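Long-range contacts in putative NADP oxidoreductase BF3122 (Bacteroides fragilis, PDB 3D1L), which is a putative oxidoreductase that probably binds NADP through its N-terminal Rossmann-type domain: residues L15-G19 against Q38-R42; L25-R31 against E131-K135; Y117-Y121 against L152-A156. One frame throughout, in Å; residues are numbered along the deposited sequence. Where two conformers were deposited one is given.

How the contacts relate
Contacts 1 and 3 both involve strands of one mixed sheet; their nearest atoms lie about 8 Å apart, so they do not touch. Contact 2 lies between them. Its helical segment 25-31 meets contact 1 where Ala26 packs on Leu15, and meets contact 3 twice: Leu29 CD2 lies 3.8 Å from Ile155 CG2, and Leu25 CD2 lies 4.1 Å from Phe120 CD2. The centres are about 16 Å (1 and 2), 15 Å (2 and 3) and 18 Å (1 and 3) apart. Contacts 2 and 3 stand back from the bound 2-mercapto-propion aldehyde: the side chains of Phe134 and Val119 stay about 12 and 13 Å from such a molecule.

Contact 1: residues L15-G19 against Q38-R42; sequences LIGAG and QVYSR
Leu15 and Ile16 run parallel to Val39 and Tyr40, each bridged pair of CA atoms being 4.8 Å apart. Three backbone hydrogen bonds fix the register. Leu15 N donates to Gln38 O at 3.2 Å. Tyr40 N donates to Leu15 O at 2.8 Å, with 171° at the hydrogen. Gly17 N to Tyr40 O, at 2.8 Å, carries the pairing one residue beyond the strand. Gly17 has a positive phi (113°), in a backbone conformation where a CB would collide with the preceding carbonyl oxygen.

The two strands are those of the beta-alpha-beta unit formed by strands 12-16 and 35-40, joined through helix 20-31. Gly17, Gly19 and Ala22 fit the GxGxxA pattern of Rossmann folds, consistent with dinucleotide binding here, and Gly19 is the N-cap residue of the helix.

Side chains divide between the two faces of the sheet. On one, Tyr40 CG, anti to the backbone N (chi1 161°), carries the ring alongside Ile16, which it crosses at a slant; Ile16 CG2 lies 3.6 Å from Tyr40 CD2. Ile88 and Leu84 of helix 78-89 pack on this pair. Leu15 and Val39 lie on the other face, where Leu50 of helix 44-53 packs on Leu15 and Ala18, and Ala18 CB touches Val39 CG1 at 3.8 Å. Past the strand ends a water accepts from Ala18 N at 3.1 Å and is hydrogen-bonded to Ser41 OG at 2.8 Å.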
loop_
_atom_site.group_PDB
_atom_site.type_symbol
_atom_site.label_atom_id
_atom_site.label_comp_id
_atom_site.label_asym_id
_atom_site.label_seq_id
_atom_site.Cartn_x
_atom_site.Cartn_y
_atom_site.Cartn_z
ATOM N N LEU B 15 -23.572 -0.908 21.108
ATOM C CA LEU B 15 -23.174 -1.204 19.730
ATOM C C LEU B 15 -23.932 -2.392 19.239
ATOM O O LEU B 15 -23.916 -3.450 19.888
ATOM C CB LEU B 15 -21.668 -1.475 19.622
ATOM C CG LEU B 15 -20.634 -0.604 20.363
ATOM C CD1 LEU B 15 -19.340 -0.903 19.675
ATOM C CD2 LEU B 15 -20.867 0.880 20.285
ATOM N N ILE B 16 -24.607 -2.224 18.098
ATOM C CA ILE B 16 -25.324 -3.301 17.436
ATOM C C ILE B 16 -24.459 -3.640 16.229
ATOM O O ILE B 16 -24.501 -2.945 15.187
ATOM C CB ILE B 16 -26.792 -2.917 17.014
ATOM C CG1 ILE B 16 -27.670 -2.410 18.188
ATOM C CG2 ILE B 16 -27.472 -4.065 16.333
ATOM C CD1 ILE B 16 -27.807 -3.344 19.383
ATOM N N GLY B 17 -23.646 -4.677 16.378
ATOM C CA GLY B 17 -22.639 -4.992 15.371
ATOM C C GLY B 17 -21.240 -4.769 15.943
ATOM O O GLY B 17 -20.989 -3.766 16.628
ATOM N N ALA B 18 -20.327 -5.699 15.664
ATOM C CA ALA B 18 -19.024 -5.713 16.320
ATOM C C ALA B 18 -17.886 -5.938 15.311
ATOM O O ALA B 18 -16.850 -6.484 15.688
ATOM C CB ALA B 18 -18.998 -6.789 17.409
ATOM N N GLY B 19 -18.079 -5.508 14.054
ATOM C CA GLY B 19 -17.106 -5.739 12.973
ATOM C C GLY B 19 -15.922 -4.799 13.092
ATOM O O GLY B 19 -15.675 -4.256 14.186
ATOM N N GLN B 38 -23.001 -2.417 26.444
ATOM C CA GLN B 38 -22.944 -3.746 25.864
ATOM C C GLN B 38 -22.821 -3.731 24.361
ATOM O O GLN B 38 -23.071 -2.728 23.688
ATOM C CB GLN B 38 -24.134 -4.626 26.269
ATOM C CG GLN B 38 -25.383 -4.275 25.568
ATOM C CD GLN B 38 -26.399 -5.378 25.487
ATOM O OE1 GLN B 38 -27.325 -5.255 24.719
ATOM N NE2 GLN B 38 -26.265 -6.433 26.279
ATOM N N VAL B 39 -22.425 -4.884 23.850
ATOM C CA VAL B 39 -22.161 -5.088 22.449
ATOM C C VAL B 39 -23.065 -6.228 22.023
ATOM O O VAL B 39 -23.143 -7.248 22.708
ATOM C CB VAL B 39 -20.664 -5.517 22.265
ATOM C CG1 VAL B 39 -20.365 -6.018 20.833
ATOM C CG2 VAL B 39 -19.717 -4.378 22.674
ATOM N N TYR B 40 -23.729 -6.054 20.878
ATOM C CA TYR B 40 -24.450 -7.126 20.221
ATOM C C TYR B 40 -23.692 -7.547 18.956
ATOM O O TYR B 40 -23.179 -6.700 18.208
ATOM C CB TYR B 40 -25.878 -6.694 19.847
ATOM C CG TYR B 40 -26.452 -7.592 18.790
ATOM C CD1 TYR B 40 -27.142 -8.759 19.141
ATOM C CD2 TYR B 40 -26.240 -7.320 17.429
ATOM C CE1 TYR B 40 -27.639 -9.604 18.178
ATOM C CE2 TYR B 40 -26.716 -8.176 16.448
ATOM C CZ TYR B 40 -27.412 -9.315 16.835
ATOM O OH TYR B 40 -27.905 -10.154 15.875
ATOM N N SER B 41 -23.628 -8.854 18.702
ATOM C CA SER B 41 -23.145 -9.351 17.415
ATOM C C SER B 41 -23.873 -10.621 17.112
ATOM O O SER B 41 -24.360 -11.273 18.033
ATOM C CB SER B 41 -21.643 -9.624 17.473
ATOM O OG SER B 41 -21.143 -10.034 16.219
ATOM N N ARG B 42 -23.945 -10.977 15.829
ATOM C CA ARG B 42 -24.578 -12.232 15.449
ATOM C C ARG B 42 -23.785 -13.458 15.941
ATOM O O ARG B 42 -24.382 -14.483 16.280
ATOM C CB ARG B 42 -24.899 -12.254 13.938
ATOM C CG ARG B 42 -26.217 -11.524 13.639
ATOM C CD ARG B 42 -26.341 -10.863 12.243
ATOM N NE ARG B 42 -25.323 -9.849 11.961
ATOM C CZ ARG B 42 -24.389 -9.967 11.015
ATOM N NH1 ARG B 42 -24.338 -11.047 10.234
ATOM N NH2 ARG B 42 -23.503 -8.994 10.840
HETATM O O HOH W 1 -21.202 -8.196 14.095
#

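Contact 2: residues L25-R31 against E131-K135; sequences LAKALYR and EVDFK
Arg31 reaches Glu131 by stretching: its chain is extended from CG to NE (chi3 180°), while Glu131 folds back at chi2 (-77°) so that its carboxylate turns to the helix. The guanidinium then grips end-on with two nitrogens, one for each oxygen. Arg31 NH1 donates to Glu131 OE1 at 3.0 Å, with the oxygen almost in the guanidinium plane, and Arg31 NH2 donates to Glu131 OE2 at 2.8 Å, on the syn side. Both donors stand clearly out of the carboxylate plane. The two planes are 49° apart, so this is a twisted rather than a coplanar pairing.

Lys27, one turn earlier and bent at its third torsion, crosses the glutamate at about a right angle and adds a salt bridge from Lys27 NZ to Glu131 OE2 at 3.1 Å, weak as a hydrogen bond. Lys27 CB also lies over one face of the Arg31 guanidinium, toward its rim, 3.8 Å above the plane. Two cations thus share one carboxylate, which would be expected to favour its ionised form.

Helix 20-31 is the first helix of the Rossmann-type beta-alpha-beta unit, and residues 131-135 belong to the connection between strands 117-122 and 139-143, so the contact joins parts of the chain 100 residues apart. Nearby, Val132 packs on Glu212 of the second subunit.

Deeper in, Phe134 is buried against the same helix. The methyl of Ala28 sits over one ring face in a CH-pi contact, Ala28 CB being 3.9 Å from the centroid of the Phe134 ring. Farther round the ring, Phe134 CZ approaches Leu25 CA obliquely at 3.7 Å and Phe134 CE2 meets Leu25 CD1 at 4.0 Å, the leucine crossing at about a right angle. Phe139 of strand 139-143 packs on both Leu25 and Phe134.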
loop_
_atom_site.group_PDB
_atom_site.type_symbol
_atom_site.label_atom_id
_atom_site.label_comp_id
_atom_site.label_asym_id
_atom_site.label_seq_id
_atom_site.Cartn_x
_atom_site.Cartn_y
_atom_site.Cartn_z
ATOM N N LEU B 25 -14.198 2.054 16.460
ATOM C CA LEU B 25 -15.009 3.137 16.992
ATOM C C LEU B 25 -15.306 2.892 18.460
ATOM O O LEU B 25 -15.304 3.811 19.241
ATOM C CB LEU B 25 -16.312 3.292 16.204
ATOM C CG LEU B 25 -17.316 4.368 16.638
ATOM C CD1 LEU B 25 -16.696 5.789 16.685
ATOM C CD2 LEU B 25 -18.526 4.371 15.722
ATOM N N ALA B 26 -15.573 1.651 18.842
ATOM C CA ALA B 26 -15.802 1.358 20.275
ATOM C C ALA B 26 -14.576 1.618 21.128
ATOM O O ALA B 26 -14.698 2.196 22.193
ATOM C CB ALA B 26 -16.334 -0.078 20.489
ATOM N N LYS B 27 -13.401 1.213 20.660
ATOM C CA LYS B 27 -12.156 1.431 21.418
ATOM C C LYS B 27 -11.835 2.925 21.618
ATOM O O LYS B 27 -11.455 3.336 22.706
ATOM C CB LYS B 27 -10.980 0.701 20.759
ATOM C CG LYS B 27 -11.001 -0.835 20.983
ATOM C CD LYS B 27 -10.192 -1.593 19.891
ATOM C CE LYS B 27 -8.690 -1.564 20.127
ATOM N NZ LYS B 27 -7.931 -2.508 19.236
ATOM N N ALA B 28 -12.037 3.728 20.570
ATOM C CA ALA B 28 -11.805 5.157 20.629
ATOM C C ALA B 28 -12.761 5.836 21.626
ATOM O O ALA B 28 -12.332 6.687 22.406
ATOM C CB ALA B 28 -11.916 5.766 19.249
ATOM N N LEU B 29 -14.039 5.438 21.619
ATOM C CA LEU B 29 -15.009 5.941 22.615
ATOM C C LEU B 29 -14.630 5.571 24.045
ATOM O O LEU B 29 -14.617 6.431 24.910
ATOM C CB LEU B 29 -16.409 5.439 22.303
ATOM C CG LEU B 29 -17.033 5.987 21.008
ATOM C CD1 LEU B 29 -18.171 5.059 20.526
ATOM C CD2 LEU B 29 -17.514 7.408 21.253
ATOM N N TYR B 30 -14.341 4.285 24.272
ATOM C CA TYR B 30 -13.843 3.740 25.554
ATOM C C TYR B 30 -12.580 4.443 26.097
ATOM O O TYR B 30 -12.480 4.747 27.295
ATOM C CB TYR B 30 -13.605 2.228 25.372
ATOM C CG TYR B 30 -12.883 1.529 26.476
ATOM C CD1 TYR B 30 -13.529 1.227 27.676
ATOM C CD2 TYR B 30 -11.554 1.135 26.320
ATOM C CE1 TYR B 30 -12.878 0.572 28.684
ATOM C CE2 TYR B 30 -10.889 0.474 27.324
ATOM C CZ TYR B 30 -11.550 0.192 28.508
ATOM O OH TYR B 30 -10.900 -0.465 29.526
ATOM N N ARG B 31 -11.615 4.695 25.216
ATOM C CA ARG B 31 -10.390 5.401 25.595
ATOM C C ARG B 31 -10.642 6.857 25.971
ATOM O O ARG B 31 -9.916 7.425 26.800
ATOM C CB ARG B 31 -9.339 5.312 24.486
ATOM C CG ARG B 31 -8.697 3.943 24.406
ATOM C CD ARG B 31 -7.984 3.719 23.089
ATOM N NE ARG B 31 -7.387 2.381 23.081
ATOM C CZ ARG B 31 -7.141 1.656 21.990
ATOM N NH1 ARG B 31 -7.450 2.118 20.778
ATOM N NH2 ARG B 31 -6.593 0.450 22.115
ATOM N N GLU B 131 -4.598 -0.643 14.950
ATOM C CA GLU B 131 -4.979 0.571 15.679
ATOM C C GLU B 131 -4.858 1.787 14.782
ATOM O O GLU B 131 -3.899 1.894 14.011
ATOM C CB GLU B 131 -4.057 0.776 16.892
ATOM C CG GLU B 131 -4.120 -0.323 17.962
ATOM C CD GLU B 131 -5.356 -0.216 18.846
ATOM O OE1 GLU B 131 -6.319 0.501 18.466
ATOM O OE2 GLU B 131 -5.359 -0.851 19.928
ATOM N N VAL B 132 -5.813 2.701 14.874
ATOM C CA VAL B 132 -5.751 3.929 14.069
ATOM C C VAL B 132 -5.990 5.153 14.917
ATOM O O VAL B 132 -6.790 5.123 15.844
ATOM C CB VAL B 132 -6.761 3.962 12.875
ATOM C CG1 VAL B 132 -6.398 2.936 11.867
ATOM C CG2 VAL B 132 -8.179 3.756 13.341
ATOM N N ASP B 133 -5.292 6.232 14.579
ATOM C CA ASP B 133 -5.536 7.505 15.197
ATOM C C ASP B 133 -6.842 8.089 14.653
ATOM O O ASP B 133 -6.915 8.544 13.481
ATOM C CB ASP B 133 -4.362 8.445 14.927
ATOM C CG ASP B 133 -4.284 9.584 15.938
ATOM O OD1 ASP B 133 -5.071 9.578 16.931
ATOM O OD2 ASP B 133 -3.415 10.473 15.739
ATOM N N PHE B 134 -7.877 8.048 15.495
ATOM C CA PHE B 134 -9.131 8.749 15.221
ATOM C C PHE B 134 -9.031 10.267 15.039
ATOM O O PHE B 134 -9.889 10.853 14.366
ATOM C CB PHE B 134 -10.183 8.401 16.265
ATOM C CG PHE B 134 -11.073 7.295 15.839
ATOM C CD1 PHE B 134 -10.619 5.971 15.875
ATOM C CD2 PHE B 134 -12.340 7.573 15.345
ATOM C CE1 PHE B 134 -11.435 4.946 15.458
ATOM C CE2 PHE B 134 -13.174 6.552 14.910
ATOM C CZ PHE B 134 -12.723 5.238 14.963
ATOM N N LYS B 135 -7.990 10.897 15.596
ATOM C CA LYS B 135 -7.842 12.356 15.486
ATOM C C LYS B 135 -7.939 12.864 14.048
ATOM O O LYS B 135 -8.539 13.921 13.800
ATOM C CB LYS B 135 -6.573 12.882 16.169
ATOM C CG LYS B 135 -6.610 12.770 17.709
ATOM C CD LYS B 135 -7.560 13.785 18.362
ATOM C CE LYS B 135 -7.834 13.431 19.836
ATOM N NZ LYS B 135 -8.680 14.450 20.525
#

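Contact 3: residues Y117-Y121 against L152-A156; sequences YGVFY and LKAIA
Phe120 reaches from strand 117-122 onto helix 146-157, and its side chain can be followed atom by atom. The CA-CB bond does not itself aim at the helix. With CG anti to the backbone N (chi1 -163°), however, the ring swings across to Leu152, Ile155 and Ala156. Phe120 CD1 is the first ring atom to touch: it lies 3.8 Å from Leu152 CD2, the two side chains running at a slant to each other. Next along the same side, Phe120 CE1 brings the ring edge to Leu152 O at 3.4 Å, with the oxygen in the ring plane. Phe120 CE1 also lies 3.9 Å from Ala156 CB. At the tip, Phe120 CZ reaches Ile155 CG2 at 3.7 Å; that isoleucine stands about perpendicular to the ring's long direction.

The other branch of Leu152 turns to the strand backbone. Leu152 CD1 is 4.1 Å from Val119 O and 4.5 Å from Gly118 CA, where a side-chain carbon on the glycine would press on the methyl.

The strand and helix segments run nearly parallel, their axes 18° apart and 10.1 Å at closest approach, as when a helix covers one face of an alpha/beta sheet. Strand 117-122 lies between strands 97-100 and 139-143, and Val99 and Ile141 of these neighbours pack against both Phe120 and Leu152. The ring of Phe139 also meets that of Phe120.

No hydrogen bond crosses between the segments. Leu152 O already accepts the helical bond from Ala156 N at 2.8 Å, so the ring edge adds at most a weakly polar contact with its slightly positive hydrogens. Cohesion here therefore rests on dispersion and the burial of apolar surface.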
loop_
_atom_site.group_PDB
_atom_site.type_symbol
_atom_site.label_atom_id
_atom_site.label_comp_id
_atom_site.label_asym_id
_atom_site.label_seq_id
_atom_site.Cartn_x
_atom_site.Cartn_y
_atom_site.Cartn_z
ATOM N N TYR B 117 -32.778 9.815 15.286
ATOM C CA TYR B 117 -31.998 8.936 14.429
ATOM C C TYR B 117 -31.001 9.757 13.608
ATOM O O TYR B 117 -31.112 10.985 13.545
ATOM C CB TYR B 117 -32.910 8.106 13.530
ATOM C CG TYR B 117 -33.782 8.903 12.590
ATOM C CD1 TYR B 117 -33.292 9.337 11.357
ATOM C CD2 TYR B 117 -35.106 9.191 12.917
ATOM C CE1 TYR B 117 -34.086 10.074 10.482
ATOM C CE2 TYR B 117 -35.932 9.916 12.043
ATOM C CZ TYR B 117 -35.409 10.356 10.833
ATOM O OH TYR B 117 -36.196 11.070 9.960
ATOM N N GLY B 118 -30.043 9.087 12.985
ATOM C CA GLY B 118 -28.981 9.782 12.275
ATOM C C GLY B 118 -27.951 8.838 11.718
ATOM O O GLY B 118 -28.123 7.624 11.763
ATOM N N VAL B 119 -26.893 9.413 11.154
ATOM C CA VAL B 119 -25.798 8.663 10.568
ATOM C C VAL B 119 -24.547 9.190 11.242
ATOM O O VAL B 119 -24.387 10.389 11.404
ATOM C CB VAL B 119 -25.724 8.872 9.035
ATOM C CG1 VAL B 119 -24.528 8.129 8.425
ATOM C CG2 VAL B 119 -27.012 8.421 8.381
ATOM N N PHE B 120 -23.685 8.280 11.658
ATOM C CA PHE B 120 -22.492 8.576 12.439
ATOM C C PHE B 120 -21.355 7.861 11.695
ATOM O O PHE B 120 -21.006 6.733 12.050
ATOM C CB PHE B 120 -22.699 7.957 13.815
ATOM C CG PHE B 120 -21.795 8.470 14.894
ATOM C CD1 PHE B 120 -21.791 9.813 15.261
ATOM C CD2 PHE B 120 -21.022 7.581 15.619
ATOM C CE1 PHE B 120 -20.982 10.272 16.286
ATOM C CE2 PHE B 120 -20.207 8.026 16.673
ATOM C CZ PHE B 120 -20.193 9.379 17.011
ATOM N N TYR B 121 -20.808 8.506 10.652
ATOM C CA TYR B 121 -19.942 7.823 9.656
ATOM C C TYR B 121 -18.445 8.207 9.720
ATOM O O TYR B 121 -18.061 9.232 9.191
ATOM C CB TYR B 121 -20.471 8.110 8.242
ATOM C CG TYR B 121 -19.651 7.527 7.090
ATOM C CD1 TYR B 121 -19.335 6.151 7.026
ATOM C CD2 TYR B 121 -19.277 8.334 6.016
ATOM C CE1 TYR B 121 -18.606 5.632 5.957
ATOM C CE2 TYR B 121 -18.575 7.828 4.936
ATOM C CZ TYR B 121 -18.239 6.493 4.907
ATOM O OH TYR B 121 -17.548 6.039 3.816
ATOM N N LEU B 152 -24.484 14.288 18.322
ATOM C CA LEU B 152 -23.542 13.390 17.591
ATOM C C LEU B 152 -22.191 14.061 17.296
ATOM O O LEU B 152 -21.143 13.476 17.520
ATOM C CB LEU B 152 -24.167 12.851 16.295
ATOM C CG LEU B 152 -25.356 11.887 16.385
ATOM C CD1 LEU B 152 -25.970 11.600 15.017
ATOM C CD2 LEU B 152 -24.984 10.562 17.109
ATOM N N LYS B 153 -22.221 15.298 16.815
ATOM C CA LYS B 153 -20.987 16.032 16.549
ATOM C C LYS B 153 -20.120 16.254 17.787
ATOM O O LYS B 153 -18.892 16.222 17.715
ATOM C CB LYS B 153 -21.299 17.370 15.884
ATOM C CG LYS B 153 -21.762 17.200 14.451
ATOM C CD LYS B 153 -22.460 18.476 13.936
ATOM C CE LYS B 153 -21.492 19.608 13.796
ATOM N NZ LYS B 153 -22.234 20.845 13.428
ATOM N N ALA B 154 -20.770 16.474 18.917
ATOM C CA ALA B 154 -20.068 16.668 20.158
ATOM C C ALA B 154 -19.367 15.378 20.551
ATOM O O ALA B 154 -18.205 15.411 20.980
ATOM C CB ALA B 154 -21.025 17.139 21.251
ATOM N N ILE B 155 -20.052 14.245 20.383
ATOM C CA ILE B 155 -19.435 12.936 20.620
ATOM C C ILE B 155 -18.280 12.739 19.652
ATOM O O ILE B 155 -17.176 12.428 20.088
ATOM C CB ILE B 155 -20.426 11.758 20.477
ATOM C CG1 ILE B 155 -21.492 11.826 21.577
ATOM C CG2 ILE B 155 -19.676 10.414 20.536
ATOM C CD1 ILE B 155 -22.606 10.787 21.411
ATOM N N ALA B 156 -18.537 12.917 18.350
ATOM C CA ALA B 156 -17.493 12.712 17.323
ATOM C C ALA B 156 -16.271 13.640 17.493
ATOM O O ALA B 156 -15.145 13.211 17.255
ATOM C CB ALA B 156 -18.063 12.793 15.898
#